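Local coordinates for protein glycosyl hydrolase family 88 (Pedobacter heparinus, PDB 3WIW) that probably removes the terminal unsaturated glucuronyl residue from heparin-derived oligosaccharides as a family 88 glycoside hydrolase, at residues A[173-183]-A[194-205]. Numbering follows the deposited sequence.
Sequences IDNLMNLEYLY and WFDAAKTHAVTT
Tyr183 packs as a knob among Phe195, Ala198, Lys199 and Ala202, joining two near-antiparallel helices of the alpha6/alpha6-barrel; the axes of 175-183 and 194-205 lie at 159° and approach to 8.2 Å, as in a helical hairpin. Aromatic and CH-pi contacts dominate this end. The Tyr183 ring turns an edge to the face of Phe195, with ring planes 60° apart and Tyr183 CD1 3.8 Å from Phe195 CE2. Ala198 CB sits over one face of the tyrosine, 3.5 Å from Tyr183 CE1 and displaced toward the rim. The ring runs on past Ala198 until its hydroxyl, hydrogen-bonded to Ser258 of helix 245-262, meets the methyl of Ala202. Were Tyr183 cut back to an alanine, a gap beside Ala198 would be likely to open, and the Phe195 face and Ser258 OG would probably lose this partner.

A second CH-pi contact lies midway: Leu179 CD2 sits over one face of the His201 imidazole, 4.1 Å from the ring centroid and 28° off the normal. The His201 side chain, its CG placed beside the carbonyl carbon, crosses the leucine at about a right angle, while ND1 takes part in a hydrogen bond with Ile159 N, which should help hold the ring's rotation.

Mostly apolar packing makes up much of the rest. Leu182 CB reaches Ala198 CB at 3.8 Å, and Leu179 CD1 lies against the Ala202 methyl. Toward Asp174, the predicted proton donor, Leu176 CD2 and Thr205 CG2 meet tip to tip at 3.9 Å. Thr205 keeps its hydroxyl within its own helix: OG1 donates to His201 O at 2.9 Å, from the carbonyl face opposite Thr205 N.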
ATOM      1  N   ILE A 173      11.024   4.647  -2.171  1.00  8.40           N
ATOM      2  CA  ILE A 173       9.860   4.879  -3.010  1.00  8.50           C
ATOM      3  C   ILE A 173       8.556   4.651  -2.205  1.00  8.64           C
ATOM      4  O   ILE A 173       7.539   5.344  -2.434  1.00  9.64           O
ATOM      5  CB  ILE A 173       9.935   4.007  -4.299  1.00  9.21           C
ATOM      6  CG1 ILE A 173       8.925   4.482  -5.337  1.00 10.11           C
ATOM      7  CG2 ILE A 173       9.703   2.509  -3.994  1.00  9.56           C
ATOM      8  CD1 ILE A 173       9.284   5.822  -6.009  1.00 11.29           C
ATOM      9  N   ASP A 174       8.585   3.688  -1.273  1.00  8.86           N
ATOM     10  CA  ASP A 174       7.409   3.356  -0.451  1.00  8.69           C
ATOM     11  C   ASP A 174       6.900   4.590   0.324  1.00  8.62           C
ATOM     12  O   ASP A 174       5.724   4.655   0.695  1.00  9.17           O
ATOM     13  CB  ASP A 174       7.704   2.250   0.574  1.00  8.78           C
ATOM     14  CG  ASP A 174       8.684   1.168   0.091  1.00  9.60           C
ATOM     15  OD1 ASP A 174       9.719   1.462  -0.552  1.00  9.67           O
ATOM     16  OD2 ASP A 174       8.448   0.003   0.470  1.00 10.34           O
ATOM     17  N   ASN A 175       7.791   5.546   0.592  1.00  8.49           N
ATOM     18  CA  ASN A 175       7.465   6.751   1.366  1.00  8.67           C
ATOM     19  C   ASN A 175       6.359   7.559   0.656  1.00  8.37           C
ATOM     20  O   ASN A 175       5.632   8.303   1.325  1.00  9.52           O
ATOM     21  CB  ASN A 175       8.752   7.567   1.584  1.00  9.38           C
ATOM     22  CG  ASN A 175       8.738   8.513   2.805  1.00  9.27           C
ATOM     23  OD1 ASN A 175       9.787   8.655   3.466  1.00  9.93           O
ATOM     24  ND2 ASN A 175       7.608   9.171   3.091  1.00  9.75           N
ATOM     25  N   LEU A 176       6.208   7.419  -0.668  1.00  8.36           N
ATOM     26  CA  LEU A 176       5.074   8.078  -1.343  1.00  8.46           C
ATOM     27  C   LEU A 176       3.739   7.710  -0.694  1.00  8.16           C
ATOM     28  O   LEU A 176       2.817   8.533  -0.630  1.00  9.94           O
ATOM     29  CB  LEU A 176       5.027   7.764  -2.842  1.00  9.73           C
ATOM     30  CG  LEU A 176       6.158   8.386  -3.665  1.00  9.95           C
ATOM     31  CD1 LEU A 176       6.230   7.651  -5.001  1.00 10.78           C
ATOM     32  CD2 LEU A 176       5.940   9.889  -3.871  1.00 11.70           C
ATOM     33  N   MET A 177       3.600   6.458  -0.263  1.00  8.27           N
ATOM     34  CA  MET A 177       2.316   5.992   0.268  1.00  7.97           C
ATOM     35  C   MET A 177       1.984   6.707   1.560  1.00  8.59           C
ATOM     36  O   MET A 177       0.812   6.963   1.845  1.00  9.82           O
ATOM     37  CB  MET A 177       2.363   4.482   0.492  1.00  8.21           C
ATOM     38  CG  MET A 177       2.634   3.694  -0.789  1.00  8.45           C
ATOM     39  SD  MET A 177       1.304   3.811  -1.999  1.00  9.36           S
ATOM     40  CE  MET A 177       0.017   2.926  -1.100  1.00  9.12           C
ATOM     41  N   ASN A 178       3.019   7.003   2.348  1.00  8.65           N
ATOM     42  CA  ASN A 178       2.865   7.674   3.632  1.00  8.19           C
ATOM     43  C   ASN A 178       2.478   9.147   3.508  1.00  9.17           C
ATOM     44  O   ASN A 178       2.107   9.765   4.485  1.00  9.99           O
ATOM     45  CB  ASN A 178       4.136   7.455   4.443  1.00  8.72           C
ATOM     46  CG  ASN A 178       4.248   6.036   4.925  1.00  9.30           C
ATOM     47  OD1 ASN A 178       3.348   5.538   5.598  1.00  9.64           O
ATOM     48  ND2 ASN A 178       5.342   5.356   4.573  1.00 10.44           N
ATOM     49  N   LEU A 179       2.560   9.713   2.307  1.00  9.75           N
ATOM     50  CA  LEU A 179       2.118  11.090   2.077  1.00  9.79           C
ATOM     51  C   LEU A 179       0.613  11.274   2.238  1.00  9.81           C
ATOM     52  O   LEU A 179       0.171  12.363   2.605  1.00 10.30           O
ATOM     53  CB  LEU A 179       2.553  11.583   0.700  1.00 10.11           C
ATOM     54  CG  LEU A 179       4.048  11.495   0.413  1.00 10.24           C
ATOM     55  CD1 LEU A 179       4.315  12.105  -0.953  1.00 10.80           C
ATOM     56  CD2 LEU A 179       4.890  12.128   1.520  1.00 11.62           C
ATOM     57  N   GLU A 180      -0.165  10.214   1.996  1.00  9.06           N
ATOM     58  CA  GLU A 180      -1.625  10.339   2.024  1.00  9.75           C
ATOM     59  C   GLU A 180      -2.070  10.862   3.405  1.00  9.89           C
ATOM     60  O   GLU A 180      -2.928  11.750   3.521  1.00 10.55           O
ATOM     61  CB  GLU A 180      -2.296   9.003   1.696  1.00  9.47           C
ATOM     62  CG  GLU A 180      -3.796   9.208   1.490  1.00 11.04           C
ATOM     63  CD  GLU A 180      -4.546   7.953   1.139  1.00 12.10           C
ATOM     64  OE1 GLU A 180      -5.792   7.969   1.193  1.00 13.85           O
ATOM     65  OE2 GLU A 180      -3.904   6.971   0.744  1.00 12.40           O
ATOM     66  N   TYR A 181      -1.469  10.291   4.444  1.00 10.08           N
ATOM     67  CA  TYR A 181      -1.701  10.701   5.820  1.00  9.96           C
ATOM     68  C   TYR A 181      -1.499  12.206   5.995  1.00 10.01           C
ATOM     69  O   TYR A 181      -2.359  12.894   6.582  1.00 10.77           O
ATOM     70  CB  TYR A 181      -0.740   9.933   6.707  1.00 10.11           C
ATOM     71  CG  TYR A 181      -0.950  10.054   8.219  1.00  9.81           C
ATOM     72  CD1 TYR A 181      -2.071  10.669   8.801  1.00 10.84           C
ATOM     73  CD2 TYR A 181       0.015   9.497   9.072  1.00 10.21           C
ATOM     74  CE1 TYR A 181      -2.198  10.713  10.206  1.00 11.07           C
ATOM     75  CE2 TYR A 181      -0.102   9.519  10.433  1.00 11.63           C
ATOM     76  CZ  TYR A 181      -1.199  10.128  11.007  1.00 11.12           C
ATOM     77  OH  TYR A 181      -1.284  10.119  12.375  1.00 12.08           O
ATOM     78  N   LEU A 182      -0.405  12.754   5.466  1.00 10.53           N
ATOM     79  CA  LEU A 182      -0.130  14.181   5.625  1.00 12.16           C
ATOM     80  C   LEU A 182      -1.040  15.056   4.779  1.00 11.07           C
ATOM     81  O   LEU A 182      -1.371  16.161   5.217  1.00 12.12           O
ATOM     82  CB  LEU A 182       1.319  14.503   5.301  1.00 14.01           C
ATOM     83  CG  LEU A 182       2.376  14.176   6.340  1.00 17.06           C
ATOM     84  CD1 LEU A 182       3.721  14.725   5.884  1.00 18.55           C
ATOM     85  CD2 LEU A 182       1.983  14.758   7.684  1.00 17.69           C
ATOM     86  N   TYR A 183      -1.382  14.648   3.557  1.00 11.71           N
ATOM     87  CA  TYR A 183      -2.348  15.450   2.798  1.00 11.93           C
ATOM     88  C   TYR A 183      -3.654  15.585   3.576  1.00 12.50           C
ATOM     89  O   TYR A 183      -4.214  16.682   3.714  1.00 14.32           O
ATOM     90  CB  TYR A 183      -2.657  14.832   1.445  1.00 12.30           C
ATOM     91  CG  TYR A 183      -1.535  14.804   0.424  1.00 11.21           C
ATOM     92  CD1 TYR A 183      -0.825  15.951   0.071  1.00 11.92           C
ATOM     93  CD2 TYR A 183      -1.236  13.617  -0.256  1.00 11.47           C
ATOM     94  CE1 TYR A 183       0.169  15.892  -0.895  1.00 12.62           C
ATOM     95  CE2 TYR A 183      -0.240  13.561  -1.213  1.00 12.26           C
ATOM     96  CZ  TYR A 183       0.451  14.698  -1.535  1.00 12.59           C
ATOM     97  OH  TYR A 183       1.430  14.649  -2.503  1.00 13.14           O
ATOM     98  N   TRP A 194       2.043  21.016   6.644  1.00 13.85           N
ATOM     99  CA  TRP A 194       2.009  19.546   6.561  1.00 13.74           C
ATOM    100  C   TRP A 194       1.629  19.119   5.153  1.00 13.47           C
ATOM    101  O   TRP A 194       2.252  18.227   4.567  1.00 13.36           O
ATOM    102  CB  TRP A 194       1.009  18.945   7.548  1.00 13.94           C
ATOM    103  CG  TRP A 194       1.365  19.091   9.017  1.00 13.97           C
ATOM    104  CD1 TRP A 194       2.477  19.694   9.553  1.00 15.17           C
ATOM    105  CD2 TRP A 194       0.586  18.627  10.128  1.00 14.20           C
ATOM    106  NE1 TRP A 194       2.430  19.631  10.936  1.00 14.38           N
ATOM    107  CE2 TRP A 194       1.285  18.969  11.311  1.00 13.98           C
ATOM    108  CE3 TRP A 194      -0.631  17.943  10.239  1.00 14.23           C
ATOM    109  CZ2 TRP A 194       0.799  18.661  12.593  1.00 14.51           C
ATOM    110  CZ3 TRP A 194      -1.123  17.646  11.509  1.00 15.49           C
ATOM    111  CH2 TRP A 194      -0.409  17.994  12.670  1.00 14.96           C
ATOM    112  N   PHE A 195       0.572  19.731   4.623  1.00 13.62           N
ATOM    113  CA  PHE A 195       0.109  19.422   3.276  1.00 14.01           C
ATOM    114  C   PHE A 195       1.202  19.756   2.259  1.00 12.84           C
ATOM    115  O   PHE A 195       1.510  18.935   1.380  1.00 12.98           O
ATOM    116  CB  PHE A 195      -1.180  20.209   2.998  1.00 14.49           C
ATOM    117  CG  PHE A 195      -1.768  19.964   1.645  1.00 16.50           C
ATOM    118  CD1 PHE A 195      -1.314  20.658   0.531  1.00 18.33           C
ATOM    119  CD2 PHE A 195      -2.779  19.024   1.481  1.00 17.90           C
ATOM    120  CE1 PHE A 195      -1.860  20.422  -0.728  1.00 19.45           C
ATOM    121  CE2 PHE A 195      -3.322  18.778   0.236  1.00 20.35           C
ATOM    122  CZ  PHE A 195      -2.863  19.476  -0.870  1.00 20.18           C
ATOM    123  N   ASP A 196       1.800  20.939   2.392  1.00 13.76           N
ATOM    124  CA  ASP A 196       2.834  21.391   1.468  1.00 15.10           C
ATOM    125  C   ASP A 196       4.067  20.498   1.532  1.00 13.92           C
ATOM    126  O   ASP A 196       4.706  20.246   0.505  1.00 14.54           O
ATOM    127  CB  ASP A 196       3.231  22.850   1.744  1.00 18.13           C
ATOM    128  CG  ASP A 196       2.077  23.832   1.545  1.00 23.12           C
ATOM    129  OD1 ASP A 196       1.077  23.486   0.880  1.00 24.27           O
ATOM    130  OD2 ASP A 196       2.187  24.968   2.055  1.00 25.57           O
ATOM    131  N   ALA A 197       4.387  19.991   2.718  1.00 13.83           N
ATOM    132  CA  ALA A 197       5.538  19.105   2.864  1.00 14.01           C
ATOM    133  C   ALA A 197       5.314  17.809   2.084  1.00 12.78           C
ATOM    134  O   ALA A 197       6.220  17.317   1.421  1.00 13.34           O
ATOM    135  CB  ALA A 197       5.793  18.799   4.334  1.00 14.97           C
ATOM    136  N   ALA A 198       4.112  17.253   2.180  1.00 12.35           N
ATOM    137  CA  ALA A 198       3.790  16.037   1.462  1.00 12.61           C
ATOM    138  C   ALA A 198       3.925  16.310  -0.038  1.00 11.29           C
ATOM    139  O   ALA A 198       4.530  15.515  -0.779  1.00 11.06           O
ATOM    140  CB  ALA A 198       2.374  15.603   1.814  1.00 13.32           C
ATOM    141  N   LYS A 199       3.384  17.439  -0.495  1.00 11.34           N
ATOM    142  CA  LYS A 199       3.422  17.733  -1.918  1.00 11.96           C
ATOM    143  C   LYS A 199       4.871  17.920  -2.377  1.00 11.88           C
ATOM    144  O   LYS A 199       5.279  17.399  -3.415  1.00 12.74           O
ATOM    145  CB  LYS A 199       2.594  18.976  -2.243  1.00 13.56           C
ATOM    146  CG  LYS A 199       2.560  19.220  -3.743  1.00 17.27           C
ATOM    147  CD  LYS A 199       1.647  20.367  -4.151  1.00 19.50           C
ATOM    148  CE  LYS A 199       1.543  20.374  -5.676  1.00 23.34           C
ATOM    149  NZ  LYS A 199       0.701  21.495  -6.150  1.00 25.39           N
ATOM    150  N   THR A 200       5.667  18.616  -1.577  1.00 11.73           N
ATOM    151  CA  THR A 200       7.097  18.786  -1.892  1.00 11.86           C
ATOM    152  C   THR A 200       7.823  17.436  -1.985  1.00 10.84           C
ATOM    153  O   THR A 200       8.602  17.206  -2.913  1.00 11.76           O
ATOM    154  CB  THR A 200       7.787  19.690  -0.871  1.00 12.45           C
ATOM    155  OG1 THR A 200       7.178  20.982  -0.926  1.00 14.05           O
ATOM    156  CG2 THR A 200       9.283  19.830  -1.191  1.00 12.97           C
ATOM    157  N   HIS A 201       7.553  16.536  -1.046  1.00 10.64           N
ATOM    158  CA  HIS A 201       8.142  15.199  -1.103  1.00  9.78           C
ATOM    159  C   HIS A 201       7.819  14.517  -2.441  1.00 10.21           C
ATOM    160  O   HIS A 201       8.697  13.920  -3.081  1.00 10.46           O
ATOM    161  CB  HIS A 201       7.646  14.353   0.075  1.00  9.71           C
ATOM    162  CG  HIS A 201       8.257  12.995   0.132  1.00  9.82           C
ATOM    163  ND1 HIS A 201       9.134  12.622   1.137  1.00 11.07           N
ATOM    164  CD2 HIS A 201       8.159  11.924  -0.697  1.00 10.35           C
ATOM    165  CE1 HIS A 201       9.537  11.388   0.926  1.00 11.00           C
ATOM    166  NE2 HIS A 201       8.952  10.933  -0.176  1.00 10.84           N
ATOM    167  N   ALA A 202       6.561  14.594  -2.866  1.00  9.99           N
ATOM    168  CA  ALA A 202       6.146  13.985  -4.126  1.00 10.43           C
ATOM    169  C   ALA A 202       6.883  14.617  -5.312  1.00 10.15           C
ATOM    170  O   ALA A 202       7.264  13.900  -6.256  1.00 11.12           O
ATOM    171  CB  ALA A 202       4.628  14.093  -4.304  1.00 11.30           C
ATOM    172  N   VAL A 203       7.057  15.930  -5.302  1.00 11.24           N
ATOM    173  CA  VAL A 203       7.784  16.603  -6.382  1.00 12.04           C
ATOM    174  C   VAL A 203       9.264  16.201  -6.407  1.00 11.93           C
ATOM    175  O   VAL A 203       9.804  15.831  -7.461  1.00 12.48           O
ATOM    176  CB  VAL A 203       7.613  18.140  -6.302  1.00 13.30           C
ATOM    177  CG1 VAL A 203       8.497  18.822  -7.332  1.00 14.25           C
ATOM    178  CG2 VAL A 203       6.145  18.519  -6.533  1.00 14.95           C
ATOM    179  N   THR A 204       9.917  16.222  -5.245  1.00 11.85           N
ATOM    180  CA  THR A 204      11.321  15.833  -5.151  1.00 11.12           C
ATOM    181  C   THR A 204      11.508  14.375  -5.642  1.00 11.35           C
ATOM    182  O   THR A 204      12.430  14.067  -6.400  1.00 11.60           O
ATOM    183  CB  THR A 204      11.760  15.947  -3.690  1.00 11.63           C
ATOM    184  OG1 THR A 204      11.557  17.299  -3.250  1.00 12.78           O
ATOM    185  CG2 THR A 204      13.226  15.545  -3.503  1.00 13.38           C
ATOM    186  N   THR A 205      10.621  13.483  -5.223  1.00 11.06           N
ATOM    187  CA  THR A 205      10.693  12.079  -5.575  1.00 10.90           C
ATOM    188  C   THR A 205      10.442  11.897  -7.061  1.00 10.85           C
ATOM    189  O   THR A 205      11.038  11.019  -7.701  1.00 11.50           O
ATOM    190  CB  THR A 205       9.690  11.300  -4.713  1.00 10.62           C
ATOM    191  OG1 THR A 205      10.110  11.401  -3.339  1.00 11.30           O
ATOM    192  CG2 THR A 205       9.642   9.833  -5.126  1.00 10.67           C
TER